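Side-chain contacts in glutathione transferase lambda1 (Populus trichocarpa, PDB 4PQH), which binds glutathione and probably catalyses its conjugation to electrophilic substrates with release of a halide ion: residues A[98-101]-A[106-109]; A[166-171]-A[206-211]. All blocks are in the same frame, centred on the assembly; numbering follows the deposited sequence. Where two conformers were deposited one is given.

Interaction 1 of 2, residues A[98-101]-A[106-109]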
ATOM      1  N   TYR A  98       1.804   8.838  -8.405  1.00 14.94           N
ATOM      2  CA  TYR A  98       2.288  10.207  -8.346  1.00 15.95           C
ATOM      3  C   TYR A  98       3.704  10.283  -7.779  1.00 15.28           C
ATOM      4  O   TYR A  98       4.579  10.926  -8.366  1.00 16.52           O
ATOM      5  CB  TYR A  98       1.324  11.075  -7.526  1.00 16.99           C
ATOM      6  CG  TYR A  98       1.791  12.507  -7.429  1.00 18.02           C
ATOM      7  CD1 TYR A  98       1.464  13.432  -8.411  1.00 19.84           C
ATOM      8  CD2 TYR A  98       2.581  12.927  -6.366  1.00 19.85           C
ATOM      9  CE1 TYR A  98       1.909  14.739  -8.328  1.00 21.54           C
ATOM     10  CE2 TYR A  98       3.025  14.221  -6.276  1.00 22.59           C
ATOM     11  CZ  TYR A  98       2.685  15.127  -7.254  1.00 23.63           C
ATOM     12  OH  TYR A  98       3.123  16.425  -7.155  1.00 26.28           O
ATOM     13  N   ILE A  99       3.941   9.623  -6.651  1.00 14.56           N
ATOM     14  CA  ILE A  99       5.271   9.623  -6.057  1.00 14.05           C
ATOM     15  C   ILE A  99       6.288   8.998  -7.009  1.00 14.36           C
ATOM     16  O   ILE A  99       7.395   9.515  -7.181  1.00 15.10           O
ATOM     17  CB  ILE A  99       5.286   8.919  -4.683  1.00 14.13           C
ATOM     18  CG1 ILE A  99       4.576   9.806  -3.657  1.00 15.43           C
ATOM     19  CG2 ILE A  99       6.726   8.624  -4.245  1.00 15.53           C
ATOM     20  CD1 ILE A  99       4.446   9.183  -2.295  1.00 16.26           C
ATOM     21  N   ASP A 100       5.887   7.915  -7.660  1.00 13.33           N
ATOM     22  CA  ASP A 100       6.782   7.224  -8.574  1.00 13.42           C
ATOM     23  C   ASP A 100       7.263   8.135  -9.697  1.00 14.93           C
ATOM     24  O   ASP A 100       8.393   7.996 -10.172  1.00 14.77           O
ATOM     25  CB  ASP A 100       6.092   5.996  -9.160  1.00 14.24           C
ATOM     26  CG  ASP A 100       7.028   5.137  -9.987  1.00 14.94           C
ATOM     27  OD1 ASP A 100       8.193   4.920  -9.569  1.00 14.70           O
ATOM     28  OD2 ASP A 100       6.587   4.670 -11.059  1.00 17.14           O
ATOM     29  N   SER A 101       6.413   9.073 -10.100  1.00 14.70           N
ATOM     30  CA  SER A 101       6.660   9.888 -11.279  1.00 15.07           C
ATOM     31  C   SER A 101       7.030  11.332 -10.977  1.00 15.26           C
ATOM     32  O   SER A 101       7.150  12.139 -11.895  1.00 15.89           O
ATOM     33  CB  SER A 101       5.456   9.836 -12.220  1.00 18.09           C
ATOM     34  OG  SER A 101       4.319  10.418 -11.618  1.00 21.47           O
ATOM     35  N   PRO A 106      14.662   4.696  -7.936  1.00 11.58           N
ATOM     36  CA  PRO A 106      14.359   3.736  -9.003  1.00 12.21           C
ATOM     37  C   PRO A 106      12.913   3.815  -9.470  1.00 11.36           C
ATOM     38  O   PRO A 106      11.999   4.008  -8.660  1.00 12.43           O
ATOM     39  CB  PRO A 106      14.637   2.377  -8.354  1.00 11.93           C
ATOM     40  CG  PRO A 106      14.626   2.631  -6.892  1.00 14.06           C
ATOM     41  CD  PRO A 106      15.154   4.030  -6.725  1.00 12.58           C
ATOM     42  N   SER A 107      12.701   3.682 -10.771  1.00 11.80           N
ATOM     43  CA  SER A 107      11.352   3.652 -11.320  1.00 11.52           C
ATOM     44  C   SER A 107      10.646   2.380 -10.903  1.00 12.04           C
ATOM     45  O   SER A 107      11.204   1.286 -11.021  1.00 12.81           O
ATOM     46  CB  SER A 107      11.390   3.709 -12.849  1.00 11.43           C
ATOM     47  OG  SER A 107      10.089   3.492 -13.384  1.00 14.27           O
ATOM     48  N   LEU A 108       9.406   2.523 -10.440  1.00 11.24           N
ATOM     49  CA  LEU A 108       8.613   1.370 -10.030  1.00 11.71           C
ATOM     50  C   LEU A 108       7.486   1.050 -11.014  1.00 11.95           C
ATOM     51  O   LEU A 108       6.484   0.433 -10.650  1.00 12.03           O
ATOM     52  CB  LEU A 108       8.062   1.592  -8.618  1.00 12.16           C
ATOM     53  CG  LEU A 108       9.146   1.837  -7.562  1.00 14.00           C
ATOM     54  CD1 LEU A 108       8.506   2.223  -6.237  1.00 14.27           C
ATOM     55  CD2 LEU A 108      10.034   0.618  -7.383  1.00 17.45           C
ATOM     56  N   PHE A 109       7.635   1.469 -12.264  1.00 13.15           N
ATOM     57  CA  PHE A 109       6.621   1.145 -13.264  1.00 14.22           C
ATOM     58  C   PHE A 109       7.298   0.954 -14.619  1.00 13.49           C
ATOM     59  O   PHE A 109       8.069   1.814 -15.055  1.00 14.31           O
ATOM     60  CB  PHE A 109       5.548   2.237 -13.318  1.00 15.99           C
ATOM     61  CG  PHE A 109       4.183   1.733 -13.717  1.00 16.43           C
ATOM     62  CD1 PHE A 109       3.522   0.789 -12.938  1.00 18.19           C
ATOM     63  CD2 PHE A 109       3.560   2.202 -14.854  1.00 17.77           C
ATOM     64  CE1 PHE A 109       2.262   0.327 -13.291  1.00 18.98           C
ATOM     65  CE2 PHE A 109       2.305   1.743 -15.216  1.00 18.92           C
ATOM     66  CZ  PHE A 109       1.652   0.806 -14.431  1.00 19.45           C
TER
HETATM   67  O   HOH W   1       8.479   5.543 -12.879  1.00 20.07           O

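Interaction 2 of 2, residues A[166-171]-A[206-211]. Unlike the reference sequence in segment 206-211: Val211 (reference Ile).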
ATOM      1  N   GLY A 166       6.497  -9.192 -13.707  1.00 11.58           N
ATOM      2  CA  GLY A 166       7.826  -9.768 -13.828  1.00 11.80           C
ATOM      3  C   GLY A 166       8.741  -9.117 -12.808  1.00 12.27           C
ATOM      4  O   GLY A 166       8.912  -9.605 -11.690  1.00 11.93           O
ATOM      5  N   GLN A 167       9.325  -7.990 -13.181  1.00 11.60           N
ATOM      6  CA  GLN A 167      10.119  -7.265 -12.208  0.58 11.56           C
ATOM      7  C   GLN A 167       9.222  -6.427 -11.290  1.00 10.59           C
ATOM      8  O   GLN A 167       8.066  -6.104 -11.617  1.00 10.86           O
ATOM      9  CB  GLN A 167      11.217  -6.439 -12.884  0.58 10.43           C
ATOM     10  CG  GLN A 167      12.357  -7.286 -13.500  0.58 11.58           C
ATOM     11  CD  GLN A 167      13.191  -8.023 -12.453  0.58 13.11           C
ATOM     12  OE1 GLN A 167      13.976  -7.416 -11.727  0.58 13.01           O
ATOM     13  NE2 GLN A 167      13.030  -9.338 -12.383  0.58 13.40           N
ATOM     14  N   PHE A 168       9.752  -6.134 -10.109  1.00 10.63           N
ATOM     15  CA  PHE A 168       9.044  -5.420  -9.044  1.00 10.36           C
ATOM     16  C   PHE A 168       8.429  -4.099  -9.519  1.00  9.88           C
ATOM     17  O   PHE A 168       9.053  -3.336 -10.266  1.00 11.53           O
ATOM     18  CB  PHE A 168      10.040  -5.170  -7.909  1.00 10.37           C
ATOM     19  CG  PHE A 168       9.439  -4.573  -6.674  1.00 10.47           C
ATOM     20  CD1 PHE A 168       8.680  -5.343  -5.814  1.00 10.37           C
ATOM     21  CD2 PHE A 168       9.692  -3.252  -6.340  1.00 13.46           C
ATOM     22  CE1 PHE A 168       8.128  -4.785  -4.670  1.00 11.67           C
ATOM     23  CE2 PHE A 168       9.164  -2.697  -5.179  1.00 13.65           C
ATOM     24  CZ  PHE A 168       8.385  -3.473  -4.343  1.00 12.22           C
ATOM     25  N   SER A 169       7.197  -3.822  -9.082  1.00  9.72           N
ATOM     26  CA  SER A 169       6.503  -2.610  -9.507  1.00 10.61           C
ATOM     27  C   SER A 169       5.475  -2.142  -8.498  1.00 11.23           C
ATOM     28  O   SER A 169       5.222  -2.788  -7.477  1.00  9.65           O
ATOM     29  CB  SER A 169       5.784  -2.847 -10.837  1.00 11.32           C
ATOM     30  OG  SER A 169       4.559  -3.556 -10.638  1.00 11.61           O
ATOM     31  N   LEU A 170       4.857  -1.020  -8.824  1.00 11.32           N
ATOM     32  CA  LEU A 170       3.763  -0.474  -8.036  1.00 11.20           C
ATOM     33  C   LEU A 170       2.632  -1.456  -7.837  1.00 11.30           C
ATOM     34  O   LEU A 170       1.883  -1.328  -6.869  1.00 12.22           O
ATOM     35  CB  LEU A 170       3.201   0.775  -8.703  1.00 11.52           C
ATOM     36  CG  LEU A 170       4.145   1.966  -8.800  1.00 12.81           C
ATOM     37  CD1 LEU A 170       3.482   3.064  -9.600  1.00 14.03           C
ATOM     38  CD2 LEU A 170       4.564   2.456  -7.411  1.00 12.91           C
ATOM     39  N   VAL A 171       2.469  -2.413  -8.746  1.00  9.90           N
ATOM     40  CA  VAL A 171       1.379  -3.376  -8.594  1.00 10.76           C
ATOM     41  C   VAL A 171       1.608  -4.253  -7.363  1.00  9.58           C
ATOM     42  O   VAL A 171       0.681  -4.529  -6.593  1.00 10.01           O
ATOM     43  CB  VAL A 171       1.183  -4.272  -9.844  1.00 11.11           C
ATOM     44  CG1 VAL A 171      -0.022  -5.196  -9.647  1.00 12.53           C
ATOM     45  CG2 VAL A 171       0.996  -3.432 -11.093  1.00 12.57           C
ATOM     46  N   GLU A 206       7.259 -14.769  -0.474  1.00 11.14           N
ATOM     47  CA  GLU A 206       8.654 -14.913  -0.072  0.54 12.49           C
ATOM     48  C   GLU A 206       9.532 -13.794  -0.636  1.00 12.00           C
ATOM     49  O   GLU A 206      10.393 -13.263   0.070  1.00 12.41           O
ATOM     50  CB  GLU A 206       9.220 -16.284  -0.458  0.54 14.58           C
ATOM     51  CG  GLU A 206      10.663 -16.473  -0.016  0.54 18.96           C
ATOM     52  CD  GLU A 206      11.165 -17.886  -0.208  0.54 24.14           C
ATOM     53  OE1 GLU A 206      10.628 -18.601  -1.079  0.54 26.37           O
ATOM     54  OE2 GLU A 206      12.101 -18.279   0.518  0.54 26.27           O
ATOM     55  N   GLU A 207       9.300 -13.423  -1.891  1.00 10.96           N
ATOM     56  CA  GLU A 207      10.105 -12.385  -2.510  1.00  9.19           C
ATOM     57  C   GLU A 207       9.797 -10.993  -1.953  1.00 10.32           C
ATOM     58  O   GLU A 207      10.703 -10.179  -1.766  1.00 11.99           O
ATOM     59  CB  GLU A 207       9.944 -12.445  -4.024  1.00 11.05           C
ATOM     60  CG  GLU A 207      10.535 -13.738  -4.630  1.00 11.30           C
ATOM     61  CD  GLU A 207      11.990 -13.971  -4.232  1.00 11.51           C
ATOM     62  OE1 GLU A 207      12.812 -13.034  -4.381  1.00 12.52           O
ATOM     63  OE2 GLU A 207      12.305 -15.086  -3.753  1.00 12.16           O
ATOM     64  N   MET A 208       8.524 -10.724  -1.680  0.57  9.23           N
ATOM     65  CA  MET A 208       8.153  -9.461  -1.051  0.57 10.56           C
ATOM     66  C   MET A 208       8.818  -9.324   0.301  0.57 11.69           C
ATOM     67  O   MET A 208       9.308  -8.252   0.664  0.57 12.14           O
ATOM     68  CB  MET A 208       6.642  -9.372  -0.873  0.57 10.63           C
ATOM     69  CG  MET A 208       5.913  -9.025  -2.142  0.57  9.24           C
ATOM     70  SD  MET A 208       6.475  -7.472  -2.881  0.57 11.32           S
ATOM     71  CE  MET A 208       6.316  -6.324  -1.509  0.57 13.81           C
ATOM     72  N   ASN A 209       8.845 -10.419   1.049  1.00 12.87           N
ATOM     73  CA  ASN A 209       9.427 -10.389   2.385  1.00 14.89           C
ATOM     74  C   ASN A 209      10.933 -10.170   2.407  1.00 13.85           C
ATOM     75  O   ASN A 209      11.508  -9.942   3.465  1.00 16.60           O
ATOM     76  CB  ASN A 209       9.067 -11.644   3.171  1.00 16.66           C
ATOM     77  CG  ASN A 209       7.620 -11.653   3.622  1.00 20.20           C
ATOM     78  OD1 ASN A 209       6.960 -10.616   3.662  1.00 22.01           O
ATOM     79  ND2 ASN A 209       7.129 -12.825   3.978  1.00 20.07           N
ATOM     80  N   LYS A 210      11.573 -10.247   1.242  1.00 11.74           N
ATOM     81  CA  LYS A 210      12.999  -9.962   1.148  1.00 10.52           C
ATOM     82  C   LYS A 210      13.247  -8.485   0.878  1.00 15.10           C
ATOM     83  O   LYS A 210      14.391  -8.030   0.882  1.00 16.64           O
ATOM     84  CB  LYS A 210      13.633 -10.782   0.029  1.00 12.94           C
ATOM     85  CG  LYS A 210      13.648 -12.262   0.294  1.00 11.88           C
ATOM     86  CD  LYS A 210      14.086 -13.038  -0.933  1.00 12.56           C
ATOM     87  CE  LYS A 210      14.004 -14.518  -0.661  1.00 13.98           C
ATOM     88  NZ  LYS A 210      14.393 -15.316  -1.866  1.00 15.27           N
ATOM     89  N   VAL A 211      12.181  -7.744   0.607  1.00 13.45           N
ATOM     90  CA  VAL A 211      12.313  -6.334   0.272  1.00 13.37           C
ATOM     91  C   VAL A 211      12.295  -5.511   1.552  1.00 13.84           C
ATOM     92  O   VAL A 211      11.242  -5.316   2.169  1.00 13.29           O
ATOM     93  CB  VAL A 211      11.181  -5.866  -0.668  1.00 14.02           C
ATOM     94  CG1 VAL A 211      11.301  -4.376  -0.957  1.00 15.40           C
ATOM     95  CG2 VAL A 211      11.181  -6.676  -1.964  1.00 14.40           C
TER

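Interaction 1 of 2, residues A[98-101]-A[106-109]
Asp100, near the end of helix 92-102, turns its carboxylate onto the backbone of Leu108 in the loop that follows. With CG anti to the backbone N (chi1 -173°), the side chain reaches out from the helix, and OD1 accepts from Leu108 N at 2.8 Å. The bond is fairly straight, 158° at the hydrogen, and it arrives on the syn side of OD1, 23° out of the carboxylate plane. The same oxygen makes a salt bridge with Lys49, whose NZ also bonds to Pro106 O, so one acceptor and one lysine fix two points of the loop.

Packing is tight on the Leu108 side. Leu108 CB lies 3.5 Å from Asp100 OD1, and the rest of this buried side chain settles against Thr45 and Cys48 of helix 37-48. The other carboxylate oxygen, OD2, touches CB of Phe109 at 3.5 Å. The Phe109 ring then leads away to helix 113-137, its plane standing steeply to that of the carboxylate.

The opposite character appears toward solvent, where exposed Ser107 takes part through water. One water donates to Asp100 OD2 at 2.8 Å and lies 2.7 Å from Ser107 OG, bridging two groups that do not bond directly. With an alanine here in place of Asp100, the acceptor of Leu108 N and the carboxylate mate of Lys49 are gone, and the loop is likely to shift against the helix.

A side-chain carboxylate binding a backbone N-H thus ties the loop back to the helix it has just left. In the glutathione transferase fold this is the start of the linker that carries the chain from the thioredoxin-like N-terminal domain into the all-helical C-terminal domain.

Interaction 2 of 2, residues A[166-171]-A[206-211]
A Met-aromatic contact between Phe168 and Met208 joins the start of helix 170-190 to the end of helix 199-208, at a helix start built as the N-capping box well known in glutathione transferases. Ser169 is the N-cap: its OG accepts from Val171 N at 3.0 Å, while Asp172 OD2 accepts from Ser169 N, as the N3 residue of a capping box does. Phe168, one residue earlier, packs on Ile173 in the manner of a hydrophobic staple.

From this anchored position Phe168 sends its ring toward helix 199-208, CG anti to the backbone N (chi1 -174°). Ring atom CE1 makes the contact, 3.6 Å from Met208 SD. The sulfur lies at the ring's edge, almost in its plane, 87° off the normal. Met208 bends at chi2 and chi3, which folds CE back until it is 4.0 Å from the same Phe168 CE1. Met208 was modelled in two conformers, so these details belong to the one described.

Val211 adds a looser touch, its CG2 4.5 Å from Phe168 CE1 and approaching obliquely. A type I turn from Met208 to Val211 brings it there, closed by Val211 N on Met208 O at 2.9 Å. Phe163, which Met208 also touches, packs edge-to-face with the Phe168 ring.

With no hydrogen bond across the two segments, cohesion here is apolar, perhaps aided by a weak attraction between the electron-rich sulfur and the slightly positive hydrogens of the ring edge.

Overall arrangement
Followed from the N terminus, the chain leaves the thioredoxin-like sheet through helix 92-102, and interaction 1 closes a short loop of four residues on the way into the helical domain. The chain then runs through helices 113-137 and 144-154 before interaction 2 opens. That second contact closes a longer loop, mostly helix, bringing the chain back after helices 170-190 and 199-208. The two closures follow one another in series, neither enclosing nor crossing the other. They nevertheless meet in space: Leu108 O probably accepts from Leu170 N, and Leu108 packs on Phe168, so the linker is tied directly to the start of helix 170-190.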